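PDB 1WKR: polyporopepsin, which cleaves peptide bonds as a pepsin-like aspartic endopeptidase of broad specificity that clots milk. Local coordinates for residues Val107-Leu112 with Ser186-Gly190. Sequence-based numbering, arbitrary orientation.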
loop_
_atom_site.group_PDB
_atom_site.type_symbol
_atom_site.label_atom_id
_atom_site.label_comp_id
_atom_site.label_asym_id
_atom_site.label_seq_id
_atom_site.Cartn_x
_atom_site.Cartn_y
_atom_site.Cartn_z
ATOM N N VAL A 107 -3.011 8.382 0.176
ATOM C CA VAL A 107 -1.756 8.896 0.801
ATOM C C VAL A 107 -0.551 8.744 -0.130
ATOM O O VAL A 107 0.590 8.953 0.288
ATOM C CB VAL A 107 -1.532 8.310 2.205
ATOM C CG1 VAL A 107 -2.475 8.978 3.220
ATOM C CG2 VAL A 107 -1.725 6.782 2.244
ATOM N N GLY A 108 -0.820 8.503 -1.409
ATOM C CA GLY A 108 0.162 8.669 -2.481
ATOM C C GLY A 108 0.517 10.138 -2.624
ATOM O O GLY A 108 -0.067 11.039 -1.983
ATOM N N PRO A 109 1.483 10.439 -3.478
ATOM C CA PRO A 109 1.897 11.851 -3.714
ATOM C C PRO A 109 0.795 12.581 -4.459
ATOM O O PRO A 109 0.110 12.053 -5.317
ATOM C CB PRO A 109 3.160 11.720 -4.574
ATOM C CG PRO A 109 3.614 10.287 -4.313
ATOM C CD PRO A 109 2.341 9.505 -4.242
ATOM N N VAL A 110 0.676 13.893 -4.137
ATOM C CA VAL A 110 -0.440 14.683 -4.719
ATOM C C VAL A 110 -0.399 14.709 -6.215
ATOM O O VAL A 110 -1.501 14.885 -6.828
ATOM C CB VAL A 110 -0.426 16.131 -4.129
ATOM C CG1 VAL A 110 0.812 16.902 -4.489
ATOM C CG2 VAL A 110 -1.727 16.875 -4.480
ATOM N N ASP A 111 0.734 14.543 -6.879
ATOM C CA ASP A 111 0.756 14.608 -8.344
ATOM C C ASP A 111 -0.140 13.617 -8.999
ATOM O O ASP A 111 -0.603 13.835 -10.175
ATOM C CB ASP A 111 2.202 14.565 -8.897
ATOM C CG ASP A 111 2.923 13.261 -8.709
ATOM O OD1 ASP A 111 2.433 12.308 -8.109
ATOM O OD2 ASP A 111 4.097 13.124 -9.133
ATOM N N LEU A 112 -0.517 12.499 -8.375
ATOM C CA LEU A 112 -1.398 11.497 -8.965
ATOM C C LEU A 112 -2.810 12.029 -9.138
ATOM O O LEU A 112 -3.601 11.483 -9.870
ATOM C CB LEU A 112 -1.413 10.202 -8.159
ATOM C CG LEU A 112 -0.068 9.464 -8.067
ATOM C CD1 LEU A 112 -0.213 8.232 -7.173
ATOM C CD2 LEU A 112 0.463 9.040 -9.413
ATOM N N SER A 186 8.343 7.595 -10.532
ATOM C CA SER A 186 8.560 8.856 -9.843
ATOM C C SER A 186 7.278 9.582 -9.453
ATOM O O SER A 186 7.366 10.477 -8.564
ATOM C CB SER A 186 9.427 9.765 -10.712
ATOM O OG SER A 186 8.697 10.045 -11.936
ATOM N N ALA A 187 6.155 9.264 -10.045
ATOM C CA ALA A 187 4.879 9.926 -9.691
ATOM C C ALA A 187 4.321 9.365 -8.412
ATOM O O ALA A 187 3.418 9.945 -7.802
ATOM C CB ALA A 187 3.899 9.731 -10.850
ATOM N N TYR A 188 4.733 8.134 -8.015
ATOM C CA TYR A 188 4.252 7.410 -6.825
ATOM C C TYR A 188 5.283 7.523 -5.766
ATOM O O TYR A 188 6.227 8.343 -5.825
ATOM C CB TYR A 188 3.981 5.942 -7.265
ATOM C CG TYR A 188 3.033 5.738 -8.398
ATOM C CD1 TYR A 188 3.514 5.916 -9.761
ATOM C CD2 TYR A 188 1.703 5.431 -8.226
ATOM C CE1 TYR A 188 2.621 5.783 -10.813
ATOM C CE2 TYR A 188 0.823 5.339 -9.314
ATOM C CZ TYR A 188 1.325 5.484 -10.581
ATOM O OH TYR A 188 0.461 5.405 -11.680
ATOM N N TRP A 189 5.179 6.676 -4.717
ATOM C CA TRP A 189 6.290 6.521 -3.757
ATOM C C TRP A 189 7.267 5.563 -4.406
ATOM O O TRP A 189 7.320 4.360 -4.112
ATOM C CB TRP A 189 5.765 6.006 -2.401
ATOM C CG TRP A 189 5.007 7.137 -1.712
ATOM C CD1 TRP A 189 3.648 7.285 -1.622
ATOM C CD2 TRP A 189 5.566 8.276 -1.084
ATOM N NE1 TRP A 189 3.330 8.460 -0.946
ATOM C CE2 TRP A 189 4.511 9.085 -0.629
ATOM C CE3 TRP A 189 6.886 8.688 -0.842
ATOM C CZ2 TRP A 189 4.725 10.269 0.043
ATOM C CZ3 TRP A 189 7.094 9.850 -0.154
ATOM C CH2 TRP A 189 6.037 10.636 0.283
ATOM N N GLY A 190 8.009 6.116 -5.385
ATOM C CA GLY A 190 8.878 5.303 -6.289
ATOM C C GLY A 190 10.279 5.312 -5.822
ATOM O O GLY A 190 10.834 6.347 -5.416
#
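W189 and Y188 both carry CG beside their own backbone N (chi1 -72° and -56°), but their CA-CB bonds point roughly at right angles to each other, and the indole reaches V107, G108 and P109 while the phenol ring goes to L112. The indole makes a hydrogen bond: W189 NE1 donates to V107 O at 3.0 Å, fairly straight, meeting a lone pair in the carbonyl plane, with the oxygen slightly tilted from the indole plane. One indole face is then taken by the proline. P109 CG lies 3.9 Å from the centroid of the five-membered ring of W189, almost along its normal, a CH-pi contact, while P109 CD lies toward the rim, against NE1 and CD1 of W189. The same CG also rests on the backbone of A187 and Y188.

In this pepsin-like fold the two segments are loops attached to strands of different sheets: 107-112 follows strand 103-106, and the loop of 186-190 leads into strand 190-197, so the contact bridges the two halves of the enzyme beside the active site. V107 sits about 6 Å, side chain to side chain, from the catalytic D32, and Y188 about as far from the catalytic D212. W189, the centre of an inverse gamma turn, is further held by an edge-to-face contact with Y320.

Further along, L112 crosses the Y188 side chain at about a right angle. Its CD2 stands over one face of the phenol ring, 3.8 Å from the centroid, and also meets A187 CB; CD1 touches Y188 CD2 at 3.6 Å. The phenol end points on into the cleft, where Y188 OH hydrogen-bonds the backbone of the bound peptide. At the more exposed margin D111 brings OD1 to 2.6 Å from A187 O, while its OD2 comes close to A187 CA.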